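Long-range contacts in yeast glycogen phosphorylase (Saccharomyces cerevisiae, PDB 1YGP), which belongs to the carbohydrate phosphorylase family, adopts the two-domain GT-B architecture and holds a bound pyridoxal-5'-phosphate: residues Ile228-Tyr233 against Gln331-Cys336; Asp599-Met604 against Ala707-Glu712; Ser711-Thr716 against Gly734-Thr739. All coordinates share one frame; numbering follows the deposited sequence.

Interaction 1 (Ile228-Tyr233 against Gln331-Cys336); sequences IPVTFY and QQYFWC
Phe232 and Tyr333 run alongside one another with reversed directions where the end of strand 221-232 lies on helix 322-350. Their ring planes stand 80° apart, and CE1 of Phe232 comes 3.4 Å from CD2 of Tyr333. The first torsion of Phe232 sets CG beside the backbone N and opposite the carbonyl carbon (chi1 -62°). This swings the ring off the strand and in toward the helix. CZ of the same ring reaches CB of Phe334, 4.1 Å away, which lies at its edge.

Tyr333 points CB at the strand, with CG extended away from its own backbone N. Its ring edge meets the backbone carbonyl of Thr231: the oxygen lies in the ring plane, 3.3 Å from CE2. The phenol oxygen is occupied farther out by a hydrogen bond to Glu376. The ring is therefore held by packing at one end and by a polar bond at the other.

Val230 directs both methyls at the helix. CG1 sits 3.9 Å from CA of Phe334, and CG2 lies 4.0 Å from CD1 of the Phe334 ring. The two side chains meet nearly perpendicularly. No hydrogen bond joins the two segments, so side-chain packing makes the contact. The short axes run at 147° to each other, 8.7 Å apart at closest approach. Along one edge the strand is hydrogen-bonded to strand 255-267, and helix 322-350 lies over the face of both. This is alpha/beta packing: a long helix packed roughly antiparallel over the outermost strand of the mixed sheet within this chain, in one domain of the GT-B fold.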
ATOM      1  N   ILE A 228       2.283  18.786   0.576  1.00  7.03           N
ATOM      2  CA  ILE A 228       3.108  19.944   0.193  1.00  9.09           C
ATOM      3  C   ILE A 228       3.521  19.796  -1.275  1.00  9.05           C
ATOM      4  O   ILE A 228       3.994  18.706  -1.586  1.00 16.02           O
ATOM      5  CB  ILE A 228       4.425  20.032   1.034  1.00 11.66           C
ATOM      6  CG1 ILE A 228       4.270  19.803   2.544  1.00  9.56           C
ATOM      7  CG2 ILE A 228       4.947  21.425   0.815  1.00 10.26           C
ATOM      8  CD1 ILE A 228       3.458  20.855   3.316  1.00 19.31           C
ATOM      9  N   PRO A 229       3.379  20.722  -2.238  1.00 10.44           N
ATOM     10  CA  PRO A 229       4.070  20.706  -3.549  1.00  9.34           C
ATOM     11  C   PRO A 229       5.561  21.045  -3.471  1.00 11.65           C
ATOM     12  O   PRO A 229       5.967  21.910  -2.679  1.00 17.12           O
ATOM     13  CB  PRO A 229       3.327  21.703  -4.397  1.00  6.02           C
ATOM     14  CG  PRO A 229       1.960  21.737  -3.744  1.00  7.76           C
ATOM     15  CD  PRO A 229       2.310  21.710  -2.259  1.00  6.58           C
ATOM     16  N   VAL A 230       6.406  20.403  -4.274  1.00  8.44           N
ATOM     17  CA  VAL A 230       7.852  20.568  -4.239  1.00  4.44           C
ATOM     18  C   VAL A 230       8.229  20.687  -5.704  1.00  9.12           C
ATOM     19  O   VAL A 230       7.692  19.948  -6.533  1.00 14.39           O
ATOM     20  CB  VAL A 230       8.495  19.323  -3.571  1.00  2.07           C
ATOM     21  CG1 VAL A 230       9.995  19.320  -3.777  1.00  7.28           C
ATOM     22  CG2 VAL A 230       8.273  19.359  -2.071  1.00  2.00           C
ATOM     23  N   THR A 231       9.185  21.527  -6.063  1.00 11.65           N
ATOM     24  CA  THR A 231       9.451  21.865  -7.457  1.00 12.99           C
ATOM     25  C   THR A 231      10.879  21.593  -7.871  1.00 14.50           C
ATOM     26  O   THR A 231      11.810  21.788  -7.079  1.00 16.88           O
ATOM     27  CB  THR A 231       9.067  23.361  -7.601  1.00 12.12           C
ATOM     28  OG1 THR A 231       7.661  23.291  -7.718  1.00 14.17           O
ATOM     29  CG2 THR A 231       9.665  24.140  -8.745  1.00 12.45           C
ATOM     30  N   PHE A 232      11.070  21.153  -9.099  1.00 12.10           N
ATOM     31  CA  PHE A 232      12.420  20.920  -9.559  1.00 12.66           C
ATOM     32  C   PHE A 232      12.561  21.562 -10.920  1.00 13.87           C
ATOM     33  O   PHE A 232      11.568  21.772 -11.635  1.00 12.97           O
ATOM     34  CB  PHE A 232      12.702  19.441  -9.675  1.00 10.45           C
ATOM     35  CG  PHE A 232      12.590  18.724  -8.341  1.00 12.09           C
ATOM     36  CD1 PHE A 232      13.577  18.902  -7.373  1.00  6.87           C
ATOM     37  CD2 PHE A 232      11.491  17.892  -8.095  1.00 10.40           C
ATOM     38  CE1 PHE A 232      13.451  18.236  -6.158  1.00 11.72           C
ATOM     39  CE2 PHE A 232      11.381  17.236  -6.873  1.00  8.93           C
ATOM     40  CZ  PHE A 232      12.360  17.404  -5.901  1.00  9.14           C
ATOM     41  N   TYR A 233      13.816  21.883 -11.246  1.00 14.34           N
ATOM     42  CA  TYR A 233      14.240  22.463 -12.510  1.00 11.40           C
ATOM     43  C   TYR A 233      13.636  23.845 -12.619  1.00 13.37           C
ATOM     44  O   TYR A 233      13.337  24.489 -11.608  1.00 12.44           O
ATOM     45  CB  TYR A 233      13.787  21.564 -13.684  1.00  8.48           C
ATOM     46  CG  TYR A 233      14.334  20.156 -13.531  1.00  9.71           C
ATOM     47  CD1 TYR A 233      15.685  19.910 -13.743  1.00  7.29           C
ATOM     48  CD2 TYR A 233      13.486  19.115 -13.144  1.00 11.64           C
ATOM     49  CE1 TYR A 233      16.198  18.630 -13.569  1.00  6.96           C
ATOM     50  CE2 TYR A 233      13.991  17.831 -12.965  1.00 10.20           C
ATOM     51  CZ  TYR A 233      15.348  17.608 -13.185  1.00  9.96           C
ATOM     52  OH  TYR A 233      15.864  16.344 -13.066  1.00 10.20           O
ATOM     53  N   GLN A 331      16.135  14.037  -3.903  1.00  9.52           N
ATOM     54  CA  GLN A 331      15.594  13.493  -2.672  1.00 10.44           C
ATOM     55  C   GLN A 331      15.897  14.412  -1.486  1.00 10.64           C
ATOM     56  O   GLN A 331      14.993  14.766  -0.724  1.00 11.69           O
ATOM     57  CB  GLN A 331      16.211  12.101  -2.560  1.00  8.23           C
ATOM     58  CG  GLN A 331      15.977  11.216  -1.369  1.00  6.17           C
ATOM     59  CD  GLN A 331      16.573   9.823  -1.609  1.00  4.36           C
ATOM     60  OE1 GLN A 331      17.775   9.600  -1.473  1.00 10.89           O
ATOM     61  NE2 GLN A 331      15.815   8.797  -1.956  1.00  2.00           N
ATOM     62  N   GLN A 332      17.146  14.875  -1.321  1.00 12.39           N
ATOM     63  CA  GLN A 332      17.544  15.763  -0.228  1.00  8.65           C
ATOM     64  C   GLN A 332      16.831  17.109  -0.334  1.00  8.46           C
ATOM     65  O   GLN A 332      16.467  17.714   0.689  1.00  6.05           O
ATOM     66  CB  GLN A 332      19.051  16.005  -0.243  1.00  8.84           C
ATOM     67  CG  GLN A 332      19.907  14.775  -0.017  1.00 13.54           C
ATOM     68  CD  GLN A 332      21.391  15.051   0.151  1.00 15.30           C
ATOM     69  OE1 GLN A 332      22.106  14.340   0.867  1.00 21.33           O
ATOM     70  NE2 GLN A 332      21.952  16.081  -0.458  1.00 22.31           N
ATOM     71  N   TYR A 333      16.573  17.596  -1.557  1.00  5.99           N
ATOM     72  CA  TYR A 333      15.790  18.806  -1.670  1.00  7.04           C
ATOM     73  C   TYR A 333      14.359  18.502  -1.233  1.00  7.15           C
ATOM     74  O   TYR A 333      13.931  19.155  -0.282  1.00  9.52           O
ATOM     75  CB  TYR A 333      15.760  19.364  -3.098  1.00  8.88           C
ATOM     76  CG  TYR A 333      14.999  20.683  -3.130  1.00 11.39           C
ATOM     77  CD1 TYR A 333      15.128  21.598  -2.082  1.00 11.29           C
ATOM     78  CD2 TYR A 333      14.100  20.943  -4.157  1.00 14.25           C
ATOM     79  CE1 TYR A 333      14.351  22.750  -2.051  1.00 16.02           C
ATOM     80  CE2 TYR A 333      13.319  22.098  -4.138  1.00 13.28           C
ATOM     81  CZ  TYR A 333      13.446  22.988  -3.079  1.00 13.21           C
ATOM     82  OH  TYR A 333      12.646  24.105  -2.999  1.00 12.99           O
ATOM     83  N   PHE A 334      13.625  17.534  -1.816  1.00  7.21           N
ATOM     84  CA  PHE A 334      12.250  17.154  -1.455  1.00  2.90           C
ATOM     85  C   PHE A 334      11.978  17.106   0.063  1.00  3.39           C
ATOM     86  O   PHE A 334      11.062  17.735   0.597  1.00  4.65           O
ATOM     87  CB  PHE A 334      12.002  15.803  -2.128  1.00  2.00           C
ATOM     88  CG  PHE A 334      10.695  15.109  -1.783  1.00  4.38           C
ATOM     89  CD1 PHE A 334       9.502  15.535  -2.360  1.00  2.87           C
ATOM     90  CD2 PHE A 334      10.687  14.078  -0.842  1.00  3.59           C
ATOM     91  CE1 PHE A 334       8.302  14.942  -1.989  1.00  2.41           C
ATOM     92  CE2 PHE A 334       9.477  13.489  -0.475  1.00  8.79           C
ATOM     93  CZ  PHE A 334       8.281  13.923  -1.046  1.00  6.71           C
ATOM     94  N   TRP A 335      12.811  16.429   0.823  1.00  2.99           N
ATOM     95  CA  TRP A 335      12.645  16.342   2.252  1.00  4.06           C
ATOM     96  C   TRP A 335      12.944  17.670   2.901  1.00  7.16           C
ATOM     97  O   TRP A 335      12.158  18.036   3.784  1.00  9.54           O
ATOM     98  CB  TRP A 335      13.560  15.237   2.734  1.00  5.65           C
ATOM     99  CG  TRP A 335      14.064  15.226   4.167  1.00  5.82           C
ATOM    100  CD1 TRP A 335      13.280  15.056   5.286  1.00  6.21           C
ATOM    101  CD2 TRP A 335      15.398  15.303   4.445  1.00  2.29           C
ATOM    102  NE1 TRP A 335      14.140  15.005   6.280  1.00  4.15           N
ATOM    103  CE2 TRP A 335      15.409  15.147   5.826  1.00  3.31           C
ATOM    104  CE3 TRP A 335      16.569  15.472   3.713  1.00  2.00           C
ATOM    105  CZ2 TRP A 335      16.638  15.158   6.478  1.00  2.00           C
ATOM    106  CZ3 TRP A 335      17.780  15.482   4.387  1.00  2.00           C
ATOM    107  CH2 TRP A 335      17.817  15.324   5.760  1.00  2.00           C
ATOM    108  N   CYS A 336      14.000  18.417   2.529  1.00  8.43           N
ATOM    109  CA  CYS A 336      14.256  19.733   3.130  1.00  7.26           C
ATOM    110  C   CYS A 336      13.154  20.768   2.888  1.00  4.71           C
ATOM    111  O   CYS A 336      12.713  21.489   3.783  1.00  3.08           O
ATOM    112  CB  CYS A 336      15.551  20.271   2.594  1.00 13.85           C
ATOM    113  SG  CYS A 336      16.899  19.369   3.378  1.00 16.85           S
TER

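Interaction 2 (Asp599-Met604 against Ala707-Glu712); sequences DTLFDM and ASDLSE
Phe602 O takes the backbone N-H of Leu710 at 2.9 Å and, weakly, that of Asp709. Two more backbone bonds follow along the strands. Met604 N reaches Leu710 O at 2.9 Å, and Glu712 N reaches Met604 O at 2.8 Å. The parallel pairs are Asp603 with Leu710 and Met604 with Ser711. Before the first pair, the carboxylate of Asp709 replaces a backbone partner. Its OD2 accepts Phe602 N at 3.0 Å on the anti side, 31° out of the carboxylate plane, in a nearly straight bond. CG of Asp709 lies beside its own backbone N (chi1 -76°), which brings the group across to strand 601-606. CB of Asp709 meets CD1 of Leu601 at 3.6 Å.

These are neighbouring inner strands of the six-stranded parallel sheet, the core of a Rossmann-like domain of the GT-B fold. On one face the chain of Met604, bent at chi2 and chi3, curls back over the loop before strand 710-713. Its SD lies 3.3 Å from Ser708 OG. On the other face Asp603 runs alongside Leu710, and its carboxylate is nearly coplanar with that of Glu712. Two like charges lie close here, with Asp603 OD1 and Glu712 OE2 2.8 Å apart.

In the second shell, Tyr827 OH is hydrogen-bonded to Glu712 OE1, while Asp603 OD2 has weak links to Lys649, a long ion pair, and to His831. Lys575 forms a salt bridge with Asp709 OD2 and also bonds Thr600 O, so it steadies the carboxylate that grips Phe602 N.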
ATOM      1  N   ASP A 599      31.852 -21.852  29.211  1.00 29.27           N
ATOM      2  CA  ASP A 599      33.270 -21.720  29.022  1.00 27.82           C
ATOM      3  C   ASP A 599      33.527 -21.386  27.552  1.00 26.13           C
ATOM      4  O   ASP A 599      34.678 -21.416  27.100  1.00 27.83           O
ATOM      5  CB  ASP A 599      33.905 -23.037  29.460  1.00 32.26           C
ATOM      6  CG  ASP A 599      35.431 -23.057  29.458  1.00 37.85           C
ATOM      7  OD1 ASP A 599      36.053 -22.255  30.163  1.00 36.91           O
ATOM      8  OD2 ASP A 599      35.991 -23.880  28.729  1.00 41.31           O
ATOM      9  N   THR A 600      32.512 -21.015  26.776  1.00 23.92           N
ATOM     10  CA  THR A 600      32.725 -20.652  25.389  1.00 25.61           C
ATOM     11  C   THR A 600      32.753 -19.130  25.311  1.00 26.59           C
ATOM     12  O   THR A 600      31.754 -18.483  25.636  1.00 31.13           O
ATOM     13  CB  THR A 600      31.592 -21.176  24.512  1.00 24.34           C
ATOM     14  OG1 THR A 600      31.430 -22.570  24.734  1.00 29.51           O
ATOM     15  CG2 THR A 600      31.916 -20.956  23.057  1.00 22.62           C
ATOM     16  N   LEU A 601      33.861 -18.502  24.909  1.00 24.66           N
ATOM     17  CA  LEU A 601      33.890 -17.049  24.797  1.00 22.23           C
ATOM     18  C   LEU A 601      33.225 -16.685  23.481  1.00 21.61           C
ATOM     19  O   LEU A 601      33.579 -17.186  22.404  1.00 22.53           O
ATOM     20  CB  LEU A 601      35.313 -16.475  24.769  1.00 19.78           C
ATOM     21  CG  LEU A 601      35.491 -14.962  24.609  1.00 17.36           C
ATOM     22  CD1 LEU A 601      35.482 -14.261  25.952  1.00 17.38           C
ATOM     23  CD2 LEU A 601      36.837 -14.688  23.975  1.00 20.33           C
ATOM     24  N   PHE A 602      32.206 -15.851  23.608  1.00 17.81           N
ATOM     25  CA  PHE A 602      31.531 -15.302  22.462  1.00 16.59           C
ATOM     26  C   PHE A 602      32.218 -13.980  22.132  1.00 14.19           C
ATOM     27  O   PHE A 602      32.252 -13.021  22.915  1.00 15.11           O
ATOM     28  CB  PHE A 602      30.067 -15.156  22.837  1.00 13.10           C
ATOM     29  CG  PHE A 602      29.264 -16.453  22.664  1.00 17.74           C
ATOM     30  CD1 PHE A 602      29.777 -17.704  23.026  1.00 19.11           C
ATOM     31  CD2 PHE A 602      27.967 -16.387  22.141  1.00 16.83           C
ATOM     32  CE1 PHE A 602      29.003 -18.856  22.866  1.00 16.08           C
ATOM     33  CE2 PHE A 602      27.206 -17.545  21.989  1.00 11.65           C
ATOM     34  CZ  PHE A 602      27.721 -18.775  22.350  1.00  7.81           C
ATOM     35  N   ASP A 603      32.829 -13.954  20.967  1.00 12.08           N
ATOM     36  CA  ASP A 603      33.607 -12.829  20.526  1.00 13.67           C
ATOM     37  C   ASP A 603      32.947 -12.277  19.264  1.00 18.29           C
ATOM     38  O   ASP A 603      33.072 -12.928  18.209  1.00 19.35           O
ATOM     39  CB  ASP A 603      35.006 -13.381  20.294  1.00 11.43           C
ATOM     40  CG  ASP A 603      36.094 -12.466  19.763  1.00 17.78           C
ATOM     41  OD1 ASP A 603      35.896 -11.249  19.657  1.00 16.12           O
ATOM     42  OD2 ASP A 603      37.156 -13.002  19.447  1.00 15.16           O
ATOM     43  N   MET A 604      32.260 -11.108  19.305  1.00 12.98           N
ATOM     44  CA  MET A 604      31.610 -10.586  18.116  1.00  6.22           C
ATOM     45  C   MET A 604      32.127  -9.304  17.507  1.00  5.94           C
ATOM     46  O   MET A 604      32.608  -8.419  18.217  1.00  5.58           O
ATOM     47  CB  MET A 604      30.098 -10.361  18.328  1.00  7.02           C
ATOM     48  CG  MET A 604      29.480 -10.059  19.666  1.00  7.51           C
ATOM     49  SD  MET A 604      29.191 -11.559  20.661  1.00 14.77           S
ATOM     50  CE  MET A 604      27.462 -11.853  20.515  1.00  9.09           C
ATOM     51  N   ALA A 707      24.430 -10.887  24.654  1.00 11.05           N
ATOM     52  CA  ALA A 707      25.058 -12.190  24.678  1.00 10.31           C
ATOM     53  C   ALA A 707      26.564 -12.080  24.576  1.00 15.88           C
ATOM     54  O   ALA A 707      27.292 -13.071  24.684  1.00 17.72           O
ATOM     55  CB  ALA A 707      24.618 -13.014  23.505  1.00 10.42           C
ATOM     56  N   SER A 708      27.068 -10.873  24.359  1.00 20.03           N
ATOM     57  CA  SER A 708      28.465 -10.715  24.058  1.00 22.35           C
ATOM     58  C   SER A 708      29.356 -10.894  25.262  1.00 25.37           C
ATOM     59  O   SER A 708      29.097 -10.311  26.318  1.00 25.01           O
ATOM     60  CB  SER A 708      28.678  -9.346  23.478  1.00 22.42           C
ATOM     61  OG  SER A 708      29.939  -9.234  22.831  1.00 26.45           O
ATOM     62  N   ASP A 709      30.394 -11.720  25.087  1.00 21.48           N
ATOM     63  CA  ASP A 709      31.433 -11.789  26.082  1.00 21.82           C
ATOM     64  C   ASP A 709      32.492 -10.734  25.741  1.00 23.74           C
ATOM     65  O   ASP A 709      32.964  -9.981  26.607  1.00 26.15           O
ATOM     66  CB  ASP A 709      32.045 -13.179  26.086  1.00 22.63           C
ATOM     67  CG  ASP A 709      31.206 -14.262  26.751  1.00 22.69           C
ATOM     68  OD1 ASP A 709      30.346 -13.960  27.577  1.00 27.78           O
ATOM     69  OD2 ASP A 709      31.434 -15.428  26.465  1.00 16.84           O
ATOM     70  N   LEU A 710      32.860 -10.616  24.464  1.00 21.01           N
ATOM     71  CA  LEU A 710      33.862  -9.670  24.016  1.00 18.58           C
ATOM     72  C   LEU A 710      33.359  -9.145  22.668  1.00 20.12           C
ATOM     73  O   LEU A 710      32.727  -9.889  21.886  1.00 21.81           O
ATOM     74  CB  LEU A 710      35.171 -10.452  23.917  1.00 17.48           C
ATOM     75  CG  LEU A 710      36.633  -9.919  23.851  1.00 19.92           C
ATOM     76  CD1 LEU A 710      37.082  -9.974  22.414  1.00 14.26           C
ATOM     77  CD2 LEU A 710      36.765  -8.566  24.528  1.00 11.93           C
ATOM     78  N   SER A 711      33.606  -7.869  22.379  1.00 17.08           N
ATOM     79  CA  SER A 711      33.193  -7.270  21.118  1.00 15.12           C
ATOM     80  C   SER A 711      34.365  -6.544  20.496  1.00 14.62           C
ATOM     81  O   SER A 711      35.112  -5.836  21.183  1.00 23.67           O
ATOM     82  CB  SER A 711      32.047  -6.304  21.356  1.00 14.17           C
ATOM     83  OG  SER A 711      32.283  -5.200  22.226  1.00 11.65           O
ATOM     84  N   GLU A 712      34.568  -6.681  19.205  1.00 11.25           N
ATOM     85  CA  GLU A 712      35.752  -6.141  18.568  1.00 13.53           C
ATOM     86  C   GLU A 712      35.550  -4.706  18.118  1.00 13.50           C
ATOM     87  O   GLU A 712      34.545  -4.377  17.471  1.00 15.26           O
ATOM     88  CB  GLU A 712      36.086  -7.014  17.387  1.00 13.56           C
ATOM     89  CG  GLU A 712      36.323  -8.447  17.815  1.00 12.27           C
ATOM     90  CD  GLU A 712      37.774  -8.876  17.816  1.00 16.59           C
ATOM     91  OE1 GLU A 712      38.624  -8.161  17.280  1.00 18.94           O
ATOM     92  OE2 GLU A 712      38.053  -9.952  18.341  1.00 17.94           O
TER

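Interaction 3 (Ser711-Thr716 against Gly734-Thr739); sequences SEHIST and GLIIGT
His713 and Ile736 meet at an oblique angle on one face of the sheet. The methyl CG2 of Ile736 sits at the imidazole edge, 3.4 Å from CD2 of His713. The other end of Ile736, CD1, lies 3.4 Å from Ser711 OG. That hydroxyl stands between its own backbone N and carbonyl carbon (chi1 60°), which aims it along the strand at His713 NE2, 3.0 Å away.

On the opposite face Glu712 and Ile737 run alongside each other in the same direction. Methyl CG2 of Ile737 rests 3.5 Å from CD of the Glu712 carboxylate. Between the faces, four backbone hydrogen bonds tie the parallel strands, among them His713 N to Ile737 O at 2.8 Å. Beyond strand 710-713, Ser715 O accepts a hydrogen bond from Thr739 OG1, 2.8 Å away.

The strands belong to a beta-alpha-beta unit whose helix, 724-730, packs on the side of the sheet that carries Ser711, His713 and Ile736. Lys607, a residue of the pyridoxal-5'-phosphate pocket, bonds His713 ND1. With both ring nitrogens engaged and a methyl at its edge, the imidazole is probably held in its rotation, and it links the sheet to the pyridoxal-5'-phosphate pocket.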
ATOM      1  N   SER A 711      33.606  -7.869  22.379  1.00 17.08           N
ATOM      2  CA  SER A 711      33.193  -7.270  21.118  1.00 15.12           C
ATOM      3  C   SER A 711      34.365  -6.544  20.496  1.00 14.62           C
ATOM      4  O   SER A 711      35.112  -5.836  21.183  1.00 23.67           O
ATOM      5  CB  SER A 711      32.047  -6.304  21.356  1.00 14.17           C
ATOM      6  OG  SER A 711      32.283  -5.200  22.226  1.00 11.65           O
ATOM      7  N   GLU A 712      34.568  -6.681  19.205  1.00 11.25           N
ATOM      8  CA  GLU A 712      35.752  -6.141  18.568  1.00 13.53           C
ATOM      9  C   GLU A 712      35.550  -4.706  18.118  1.00 13.50           C
ATOM     10  O   GLU A 712      34.545  -4.377  17.471  1.00 15.26           O
ATOM     11  CB  GLU A 712      36.086  -7.014  17.387  1.00 13.56           C
ATOM     12  CG  GLU A 712      36.323  -8.447  17.815  1.00 12.27           C
ATOM     13  CD  GLU A 712      37.774  -8.876  17.816  1.00 16.59           C
ATOM     14  OE1 GLU A 712      38.624  -8.161  17.280  1.00 18.94           O
ATOM     15  OE2 GLU A 712      38.053  -9.952  18.341  1.00 17.94           O
ATOM     16  N   HIS A 713      36.437  -3.772  18.429  1.00 10.42           N
ATOM     17  CA  HIS A 713      36.275  -2.404  17.972  1.00  8.53           C
ATOM     18  C   HIS A 713      37.662  -1.974  17.507  1.00  9.19           C
ATOM     19  O   HIS A 713      38.295  -1.084  18.059  1.00 10.48           O
ATOM     20  CB  HIS A 713      35.730  -1.574  19.130  1.00  5.32           C
ATOM     21  CG  HIS A 713      34.265  -1.916  19.408  1.00  9.83           C
ATOM     22  ND1 HIS A 713      33.163  -1.732  18.670  1.00 10.10           N
ATOM     23  CD2 HIS A 713      33.867  -2.574  20.544  1.00 11.87           C
ATOM     24  CE1 HIS A 713      32.144  -2.259  19.307  1.00 11.94           C
ATOM     25  NE2 HIS A 713      32.582  -2.763  20.438  1.00 16.52           N
ATOM     26  N   ILE A 714      38.036  -2.586  16.374  1.00  7.78           N
ATOM     27  CA  ILE A 714      39.386  -2.617  15.849  1.00  4.62           C
ATOM     28  C   ILE A 714      39.776  -1.857  14.594  1.00  7.46           C
ATOM     29  O   ILE A 714      40.706  -2.292  13.916  1.00  8.01           O
ATOM     30  CB  ILE A 714      39.767  -4.114  15.681  1.00  4.07           C
ATOM     31  CG1 ILE A 714      38.856  -4.798  14.672  1.00  2.00           C
ATOM     32  CG2 ILE A 714      39.680  -4.796  17.051  1.00  5.26           C
ATOM     33  CD1 ILE A 714      39.136  -6.299  14.500  1.00  6.00           C
ATOM     34  N   SER A 715      39.121  -0.741  14.262  1.00 10.09           N
ATOM     35  CA  SER A 715      39.472   0.091  13.109  1.00  9.73           C
ATOM     36  C   SER A 715      40.870   0.653  13.157  1.00  9.19           C
ATOM     37  O   SER A 715      41.436   0.783  14.258  1.00 13.81           O
ATOM     38  CB  SER A 715      38.531   1.263  13.007  1.00 15.71           C
ATOM     39  OG  SER A 715      37.297   0.852  12.452  1.00 25.83           O
ATOM     40  N   THR A 716      41.452   1.042  12.019  1.00  7.89           N
ATOM     41  CA  THR A 716      42.789   1.608  12.062  1.00 12.42           C
ATOM     42  C   THR A 716      42.747   2.871  12.931  1.00 16.87           C
ATOM     43  O   THR A 716      41.737   3.602  12.883  1.00 15.59           O
ATOM     44  CB  THR A 716      43.251   1.942  10.660  1.00 10.31           C
ATOM     45  OG1 THR A 716      42.945   0.859   9.787  1.00  9.59           O
ATOM     46  CG2 THR A 716      44.748   2.171  10.669  1.00 10.45           C
ATOM     47  N   GLY A 734      29.665  -6.308  28.357  1.00 12.22           N
ATOM     48  CA  GLY A 734      30.547  -6.946  27.401  1.00 15.53           C
ATOM     49  C   GLY A 734      31.888  -6.267  27.492  1.00 18.87           C
ATOM     50  O   GLY A 734      31.939  -5.080  27.872  1.00 25.43           O
ATOM     51  N   LEU A 735      32.998  -6.951  27.208  1.00 17.87           N
ATOM     52  CA  LEU A 735      34.277  -6.263  27.249  1.00 13.76           C
ATOM     53  C   LEU A 735      34.727  -5.897  25.836  1.00 11.02           C
ATOM     54  O   LEU A 735      34.288  -6.520  24.873  1.00 16.40           O
ATOM     55  CB  LEU A 735      35.276  -7.163  27.975  1.00 14.39           C
ATOM     56  CG  LEU A 735      35.004  -7.580  29.451  1.00 16.95           C
ATOM     57  CD1 LEU A 735      36.330  -8.001  30.056  1.00 18.28           C
ATOM     58  CD2 LEU A 735      34.503  -6.438  30.331  1.00 10.85           C
ATOM     59  N   ILE A 736      35.555  -4.875  25.642  1.00 10.94           N
ATOM     60  CA  ILE A 736      35.960  -4.347  24.341  1.00  9.06           C
ATOM     61  C   ILE A 736      37.408  -4.780  24.115  1.00 16.70           C
ATOM     62  O   ILE A 736      38.207  -4.701  25.065  1.00 11.29           O
ATOM     63  CB  ILE A 736      35.970  -2.775  24.305  1.00  9.05           C
ATOM     64  CG1 ILE A 736      34.640  -2.184  24.772  1.00  6.60           C
ATOM     65  CG2 ILE A 736      36.344  -2.301  22.916  1.00  2.00           C
ATOM     66  CD1 ILE A 736      33.340  -2.520  24.033  1.00  8.94           C
ATOM     67  N   ILE A 737      37.736  -5.263  22.906  1.00 18.54           N
ATOM     68  CA  ILE A 737      39.126  -5.357  22.484  1.00 19.65           C
ATOM     69  C   ILE A 737      39.120  -4.286  21.393  1.00 20.47           C
ATOM     70  O   ILE A 737      38.334  -4.364  20.437  1.00 22.71           O
ATOM     71  CB  ILE A 737      39.545  -6.774  21.901  1.00 21.41           C
ATOM     72  CG1 ILE A 737      40.990  -6.646  21.393  1.00 20.37           C
ATOM     73  CG2 ILE A 737      38.621  -7.278  20.801  1.00 18.94           C
ATOM     74  CD1 ILE A 737      41.692  -7.987  21.097  1.00 22.79           C
ATOM     75  N   GLY A 738      39.909  -3.226  21.484  1.00 19.82           N
ATOM     76  CA  GLY A 738      39.810  -2.184  20.492  1.00 18.32           C
ATOM     77  C   GLY A 738      41.062  -1.363  20.341  1.00 18.50           C
ATOM     78  O   GLY A 738      42.034  -1.484  21.099  1.00 19.72           O
ATOM     79  N   THR A 739      41.002  -0.554  19.295  1.00 14.00           N
ATOM     80  CA  THR A 739      42.055   0.366  18.976  1.00 13.49           C
ATOM     81  C   THR A 739      41.804   1.640  19.754  1.00 12.99           C
ATOM     82  O   THR A 739      40.666   1.929  20.152  1.00 13.79           O
ATOM     83  CB  THR A 739      42.041   0.675  17.523  1.00 13.60           C
ATOM     84  OG1 THR A 739      41.566  -0.444  16.816  1.00 19.89           O
ATOM     85  CG2 THR A 739      43.445   0.959  17.061  1.00 27.24           C
TER

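In the fold
Interactions 2 and 3 share strand 710-713, with Ser711 and Glu712 in both; their centres are 11 Å apart. Strand 601-606 flanks it on one side and strand 735-739 on the other, so together they span three adjacent strands of the parallel sheet. Leu710 joins them: its CD1 lies 3.5 Å from Ile737 CG2. Interaction 1 belongs to the mixed sheet, on the opposite side of the chain's centre, 46 Å and 41 Å from interactions 2 and 3, centre to centre. His713, in interaction 3 alone, has its side chain about 6 Å from pyridoxal-5'-phosphate; that of Ser711, shared with interaction 2, is about 10 Å away.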